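Local coordinates for putative oxygenase (PDB 4XAA), which probably acts as an iron- and 2-oxoglutarate-dependent oxygenase in the biosynthesis of an orthosomycin antibiotic, at residues Glu13-Asp18 and Val189-Leu194; Arg134-Leu139 and Glu213-Ala218. All coordinates share one frame; numbering follows the deposited sequence.

Contact 1 of 2, residues Glu13-Asp18 and Val189-Leu194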
loop_
_atom_site.group_PDB
_atom_site.type_symbol
_atom_site.label_atom_id
_atom_site.label_comp_id
_atom_site.label_asym_id
_atom_site.label_seq_id
_atom_site.Cartn_x
_atom_site.Cartn_y
_atom_site.Cartn_z
ATOM N N GLU A 13 -8.145 1.570 -16.736
ATOM C CA GLU A 13 -7.347 1.353 -17.928
ATOM C C GLU A 13 -5.865 1.499 -17.616
ATOM O O GLU A 13 -5.052 0.713 -18.091
ATOM C CB GLU A 13 -7.754 2.323 -19.037
ATOM C CG GLU A 13 -7.105 2.002 -20.375
ATOM C CD GLU A 13 -7.533 0.646 -20.918
ATOM O OE1 GLU A 13 -8.753 0.365 -20.923
ATOM O OE2 GLU A 13 -6.656 -0.138 -21.339
ATOM N N ARG A 14 -5.515 2.485 -16.798
ATOM C CA ARG A 14 -4.120 2.667 -16.415
ATOM C C ARG A 14 -3.640 1.516 -15.530
ATOM O O ARG A 14 -2.473 1.115 -15.599
ATOM C CB ARG A 14 -3.911 4.000 -15.694
ATOM C CG ARG A 14 -3.990 5.223 -16.596
ATOM C CD ARG A 14 -3.399 6.474 -15.941
ATOM N NE ARG A 14 -3.840 6.599 -14.557
ATOM C CZ ARG A 14 -4.972 7.184 -14.180
ATOM N NH1 ARG A 14 -5.779 7.716 -15.100
ATOM N NH2 ARG A 14 -5.288 7.241 -12.884
ATOM N N PHE A 15 -4.531 0.994 -14.693
ATOM C CA PHE A 15 -4.203 -0.177 -13.882
ATOM C C PHE A 15 -3.851 -1.331 -14.800
ATOM O O PHE A 15 -2.871 -2.023 -14.595
ATOM C CB PHE A 15 -5.368 -0.571 -12.970
ATOM C CG PHE A 15 -5.170 -1.886 -12.275
ATOM C CD1 PHE A 15 -4.225 -2.020 -11.259
ATOM C CD2 PHE A 15 -5.938 -2.992 -12.616
ATOM C CE1 PHE A 15 -4.043 -3.245 -10.607
ATOM C CE2 PHE A 15 -5.763 -4.230 -11.956
ATOM C CZ PHE A 15 -4.818 -4.352 -10.960
ATOM N N ARG A 16 -4.664 -1.519 -15.827
ATOM C CA ARG A 16 -4.513 -2.652 -16.714
ATOM C C ARG A 16 -3.229 -2.517 -17.529
ATOM O O ARG A 16 -2.551 -3.492 -17.828
ATOM C CB ARG A 16 -5.736 -2.759 -17.631
ATOM C CG ARG A 16 -5.908 -4.120 -18.250
ATOM C CD ARG A 16 -6.958 -4.096 -19.354
ATOM N NE ARG A 16 -6.627 -3.162 -20.425
ATOM C CZ ARG A 16 -5.567 -3.265 -21.226
ATOM N NH1 ARG A 16 -4.695 -4.258 -21.078
ATOM N NH2 ARG A 16 -5.367 -2.359 -22.176
ATOM N N ARG A 17 -2.897 -1.283 -17.870
ATOM C CA ARG A 17 -1.785 -1.003 -18.764
ATOM C C ARG A 17 -0.463 -0.824 -18.028
ATOM O O ARG A 17 0.515 -1.467 -18.372
ATOM C CB ARG A 17 -2.081 0.248 -19.590
ATOM C CG ARG A 17 -0.981 0.632 -20.554
ATOM C CD ARG A 17 -1.296 1.951 -21.246
ATOM N NE ARG A 17 -2.726 2.071 -21.537
ATOM C CZ ARG A 17 -3.354 1.426 -22.519
ATOM N NH1 ARG A 17 -2.679 0.599 -23.313
ATOM N NH2 ARG A 17 -4.658 1.602 -22.705
ATOM N N ASP A 18 -0.437 0.060 -17.031
ATOM C CA ASP A 18 0.794 0.347 -16.302
ATOM C C ASP A 18 0.984 -0.504 -15.045
ATOM O O ASP A 18 2.085 -0.539 -14.510
ATOM C CB ASP A 18 0.845 1.817 -15.901
ATOM C CG ASP A 18 0.577 2.724 -17.051
ATOM O OD1 ASP A 18 0.862 2.286 -18.182
ATOM O OD2 ASP A 18 0.075 3.854 -16.832
ATOM N N VAL A 189 -4.399 1.421 -6.414
ATOM C CA VAL A 189 -4.498 -0.003 -6.629
ATOM C C VAL A 189 -3.369 -0.436 -7.563
ATOM O O VAL A 189 -3.148 0.164 -8.607
ATOM C CB VAL A 189 -5.895 -0.370 -7.165
ATOM C CG1 VAL A 189 -6.498 0.807 -7.858
ATOM C CG2 VAL A 189 -5.865 -1.591 -8.056
ATOM N N HIS A 190 -2.604 -1.437 -7.149
ATOM C CA HIS A 190 -1.523 -1.887 -8.001
ATOM C C HIS A 190 -1.467 -3.392 -8.066
ATOM O O HIS A 190 -1.811 -4.109 -7.113
ATOM C CB HIS A 190 -0.177 -1.297 -7.557
ATOM C CG HIS A 190 0.331 -1.804 -6.245
ATOM N ND1 HIS A 190 0.011 -1.211 -5.044
ATOM C CD2 HIS A 190 1.183 -2.818 -5.949
ATOM C CE1 HIS A 190 0.619 -1.852 -4.060
ATOM N NE2 HIS A 190 1.338 -2.831 -4.583
ATOM N N ASP A 191 -1.072 -3.865 -9.238
ATOM C CA ASP A 191 -0.984 -5.288 -9.501
ATOM C C ASP A 191 0.146 -5.876 -8.639
ATOM O O ASP A 191 1.166 -5.229 -8.440
ATOM C CB ASP A 191 -0.755 -5.508 -10.997
ATOM C CG ASP A 191 -0.972 -6.935 -11.418
ATOM O OD1 ASP A 191 -0.333 -7.821 -10.806
ATOM O OD2 ASP A 191 -1.778 -7.170 -12.355
ATOM N N VAL A 192 -0.033 -7.075 -8.100
ATOM C CA VAL A 192 1.003 -7.634 -7.232
ATOM C C VAL A 192 2.268 -7.971 -8.008
ATOM O O VAL A 192 3.314 -8.174 -7.411
ATOM C CB VAL A 192 0.535 -8.908 -6.501
ATOM C CG1 VAL A 192 -0.476 -8.572 -5.415
ATOM C CG2 VAL A 192 -0.020 -9.900 -7.488
ATOM N N ARG A 193 2.172 -8.029 -9.335
ATOM C CA ARG A 193 3.313 -8.377 -10.169
ATOM C C ARG A 193 4.147 -7.154 -10.487
ATOM O O ARG A 193 5.172 -7.236 -11.160
ATOM C CB ARG A 193 2.851 -9.029 -11.475
ATOM C CG ARG A 193 2.083 -10.324 -11.325
ATOM C CD ARG A 193 1.697 -10.889 -12.679
ATOM N NE ARG A 193 2.852 -11.146 -13.535
ATOM C CZ ARG A 193 3.567 -12.271 -13.506
ATOM N NH1 ARG A 193 3.249 -13.242 -12.659
ATOM N NH2 ARG A 193 4.609 -12.425 -14.314
ATOM N N LEU A 194 3.691 -6.003 -10.017
ATOM C CA LEU A 194 4.328 -4.752 -10.382
ATOM C C LEU A 194 5.669 -4.570 -9.663
ATOM O O LEU A 194 5.788 -4.823 -8.465
ATOM C CB LEU A 194 3.389 -3.583 -10.078
ATOM C CG LEU A 194 3.928 -2.176 -10.326
ATOM C CD1 LEU A 194 3.873 -1.819 -11.806
ATOM C CD2 LEU A 194 3.140 -1.177 -9.486
HETATM O O HOH W 1 -3.285 -5.089 -14.008
#

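Contact 2 of 2, residues Arg134-Leu139 and Glu213-Ala218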
loop_
_atom_site.group_PDB
_atom_site.type_symbol
_atom_site.label_atom_id
_atom_site.label_comp_id
_atom_site.label_asym_id
_atom_site.label_seq_id
_atom_site.Cartn_x
_atom_site.Cartn_y
_atom_site.Cartn_z
ATOM N N ARG A 134 -3.286 -8.866 -13.520
ATOM C CA ARG A 134 -4.680 -8.493 -13.292
ATOM C C ARG A 134 -5.474 -9.600 -12.608
ATOM O O ARG A 134 -6.612 -9.868 -12.974
ATOM C CB ARG A 134 -5.361 -8.114 -14.610
ATOM C CG ARG A 134 -6.247 -6.919 -14.441
ATOM C CD ARG A 134 -7.231 -6.759 -15.573
ATOM N NE ARG A 134 -8.155 -5.671 -15.272
ATOM C CZ ARG A 134 -9.050 -5.193 -16.122
ATOM N NH1 ARG A 134 -9.139 -5.709 -17.338
ATOM N NH2 ARG A 134 -9.862 -4.208 -15.749
ATOM N N THR A 135 -4.861 -10.225 -11.612
ATOM C CA THR A 135 -5.465 -11.347 -10.905
ATOM C C THR A 135 -5.525 -11.070 -9.403
ATOM O O THR A 135 -6.497 -11.431 -8.733
ATOM C CB THR A 135 -4.680 -12.646 -11.183
ATOM O OG1 THR A 135 -4.858 -13.010 -12.556
ATOM C CG2 THR A 135 -5.164 -13.775 -10.321
ATOM N N VAL A 136 -4.490 -10.409 -8.885
ATOM C CA VAL A 136 -4.408 -10.075 -7.466
ATOM C C VAL A 136 -3.912 -8.639 -7.366
ATOM O O VAL A 136 -2.924 -8.291 -7.989
ATOM C CB VAL A 136 -3.452 -11.053 -6.685
ATOM C CG1 VAL A 136 -3.612 -10.912 -5.187
ATOM C CG2 VAL A 136 -3.713 -12.486 -7.072
ATOM N N CYS A 137 -4.608 -7.793 -6.615
ATOM C CA CYS A 137 -4.145 -6.419 -6.452
ATOM C C CYS A 137 -4.043 -6.004 -5.001
ATOM O O CYS A 137 -4.615 -6.632 -4.127
ATOM C CB CYS A 137 -5.067 -5.438 -7.188
ATOM S SG CYS A 137 -6.749 -5.393 -6.527
ATOM N N ASN A 138 -3.293 -4.933 -4.765
ATOM C CA ASN A 138 -3.215 -4.286 -3.470
ATOM C C ASN A 138 -3.954 -2.977 -3.501
ATOM O O ASN A 138 -3.756 -2.171 -4.407
ATOM C CB ASN A 138 -1.765 -4.031 -3.066
ATOM C CG ASN A 138 -1.056 -5.286 -2.557
ATOM O OD1 ASN A 138 -1.213 -5.678 -1.396
ATOM N ND2 ASN A 138 -0.254 -5.905 -3.417
ATOM N N LEU A 139 -4.812 -2.754 -2.515
ATOM C CA LEU A 139 -5.425 -1.441 -2.359
ATOM C C LEU A 139 -4.672 -0.715 -1.276
ATOM O O LEU A 139 -4.579 -1.199 -0.150
ATOM C CB LEU A 139 -6.913 -1.534 -2.002
ATOM C CG LEU A 139 -7.911 -1.471 -3.162
ATOM C CD1 LEU A 139 -7.638 -2.588 -4.135
ATOM C CD2 LEU A 139 -9.326 -1.568 -2.644
ATOM N N GLU A 213 -4.691 -6.754 0.411
ATOM C CA GLU A 213 -4.549 -7.487 -0.834
ATOM C C GLU A 213 -5.841 -8.211 -1.181
ATOM O O GLU A 213 -6.402 -8.901 -0.341
ATOM C CB GLU A 213 -3.396 -8.471 -0.742
ATOM C CG GLU A 213 -3.201 -9.294 -1.990
ATOM C CD GLU A 213 -1.977 -10.180 -1.898
ATOM O OE1 GLU A 213 -0.854 -9.633 -1.797
ATOM O OE2 GLU A 213 -2.136 -11.419 -1.913
ATOM N N TYR A 214 -6.312 -8.031 -2.412
ATOM C CA TYR A 214 -7.515 -8.705 -2.884
ATOM C C TYR A 214 -7.184 -9.617 -4.036
ATOM O O TYR A 214 -6.412 -9.243 -4.927
ATOM C CB TYR A 214 -8.598 -7.707 -3.323
ATOM C CG TYR A 214 -9.084 -6.806 -2.218
ATOM C CD1 TYR A 214 -10.228 -7.121 -1.472
ATOM C CD2 TYR A 214 -8.396 -5.642 -1.911
ATOM C CE1 TYR A 214 -10.661 -6.281 -0.457
ATOM C CE2 TYR A 214 -8.813 -4.811 -0.907
ATOM C CZ TYR A 214 -9.939 -5.128 -0.187
ATOM O OH TYR A 214 -10.316 -4.276 0.812
ATOM N N ALA A 215 -7.805 -10.795 -4.045
ATOM C CA ALA A 215 -7.429 -11.823 -5.002
ATOM C C ALA A 215 -8.608 -12.525 -5.635
ATOM O O ALA A 215 -9.599 -12.796 -4.975
ATOM C CB ALA A 215 -6.525 -12.858 -4.322
ATOM N N ASP A 216 -8.480 -12.811 -6.926
ATOM C CA ASP A 216 -9.295 -13.819 -7.571
ATOM C C ASP A 216 -9.253 -15.049 -6.674
ATOM O O ASP A 216 -8.172 -15.561 -6.412
ATOM C CB ASP A 216 -8.754 -14.136 -8.969
ATOM C CG ASP A 216 -9.601 -15.161 -9.721
ATOM O OD1 ASP A 216 -10.412 -15.879 -9.106
ATOM O OD2 ASP A 216 -9.451 -15.257 -10.951
ATOM N N PRO A 217 -10.421 -15.520 -6.207
ATOM C CA PRO A 217 -10.499 -16.668 -5.282
ATOM C C PRO A 217 -9.912 -17.952 -5.870
ATOM O O PRO A 217 -9.502 -18.806 -5.112
ATOM C CB PRO A 217 -12.012 -16.819 -5.019
ATOM C CG PRO A 217 -12.591 -15.499 -5.371
ATOM C CD PRO A 217 -11.749 -14.947 -6.485
ATOM N N ALA A 218 -9.845 -18.068 -7.194
ATOM C CA ALA A 218 -9.228 -19.237 -7.826
ATOM C C ALA A 218 -7.699 -19.161 -7.833
ATOM O O ALA A 218 -7.031 -20.121 -8.195
ATOM C CB ALA A 218 -9.745 -19.402 -9.241
HETATM O O HOH W 2 -0.168 -7.167 0.437
#

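Contact 1 of 2, residues Glu13-Asp18 and Val189-Leu194
With chi1 at 171°, Phe15 turns its CG opposite the backbone N, and the ring reaches from helix 8-18 onto the end of strand 186-191, by Val189 to Asp191. Ring atom CE1 of Phe15 does most of the touching. It comes within 3.3 Å of the backbone N of Asp191, which lies at the ring edge, near the ring plane. The carbonyl carbon of His190 lies at the same edge. Val189 crosses the Phe15 side chain at about a right angle and approaches obliquely, with its CG2 3.5 Å from CE1 of Phe15. A water sits 3.3 Å above one face of the Phe15 ring, offset toward the rim. It donates to Phe15 O and to Asp191 OD2, 3.1 Å from each, and so links helix and strand where they share no direct hydrogen bond. Arg134 N is a second partner of Asp191 OD2. OD1 of Asp191 takes the N-H of Arg193 at 2.9 Å, nearly straight, in an Asx turn. The carboxylate is thus gripped at both oxygens. The chain turns here in a type I beta turn, Asp191 to Leu194. Beyond it, CD1 of Leu194 reaches Asp18 O at 3.5 Å. The axes of helix 13-18 and strand 189-191 run at 27° to each other and come within 8.4 Å. Strand 186-191 lies between strands 20-25 and 136-142 in the large sheet, and helix 8-18 packs on it, with Phe15 also touching Cys137 of strand 136-142.

Contact 2 of 2, residues Arg134-Leu139 and Glu213-Ala218
Leu139 and Tyr214 cross at about a right angle. CD2 of Leu139 lies 3.7 Å from CE2 of Tyr214 and approaches the ring obliquely. Tyr214 keeps CG beside its backbone N (chi1 -62°), and its ring leans along the sheet to Leu139. Cys137 shares this face, which helix 90-100 covers through Leu92, Ala93 and Ala96 against the tyrosine. The other face carries Val136, Asn138, Glu213 and Ala215. There Val136 and Glu213 cross obliquely, CG1 of Val136 touching CG of Glu213 at 3.6 Å. The same methyl also meets CB of Ala215. Strands 136-142 and 207-215 are antiparallel neighbours in the major sheet of the double-stranded beta-helix, the cupin-type fold of this family. Cys137 and Tyr214 form a hydrogen-bonded pair: Cys137 N gives to Tyr214 O at 2.9 Å, and Tyr214 N to Cys137 O at 2.8 Å. Val136 with Ala215 and Asn138 with Glu213 are non-hydrogen-bonded pairs. Asp216 N adds a nearly straight bond to Thr135 O (3.0 Å, 174°) beyond the strand ends. The amide of Asn138 and the carboxylate of Glu213 are turned 76° apart. A water donates to Asn138 OD1 at 2.6 Å and, weakly, to Glu213 OE1. Glu213 OE2 is held by Thr107 OG1 and forms a salt bridge with Arg128. Just past the strand, Asp216 OD1 accepts from Ala218 N in an Asx turn.

Contacts 1 and 2 lie about 11 Å apart, centre to centre, and are joined through neighbouring strands 186-191 and 136-142. The backbone bond from Asn138 N to His190 O (2.9 Å) pairs these strands. Asp191 OD2 lies 2.6 Å from Arg134 N, a probable hydrogen bond. CG1 of Val192 packs on ND2 of Asn138 at 3.3 Å. Each contact has a residue near the metal site, where His125, Asp127 and His196 bind nickel: His190 in contact 1 and Asn138 in contact 2. The side chain of His190 is about 5 Å from the nickel ion, and that of Asn138 about 6 Å. His190 NE2 hydrogen-bonds to Asp127 OD2, which makes His190 a second-shell residue.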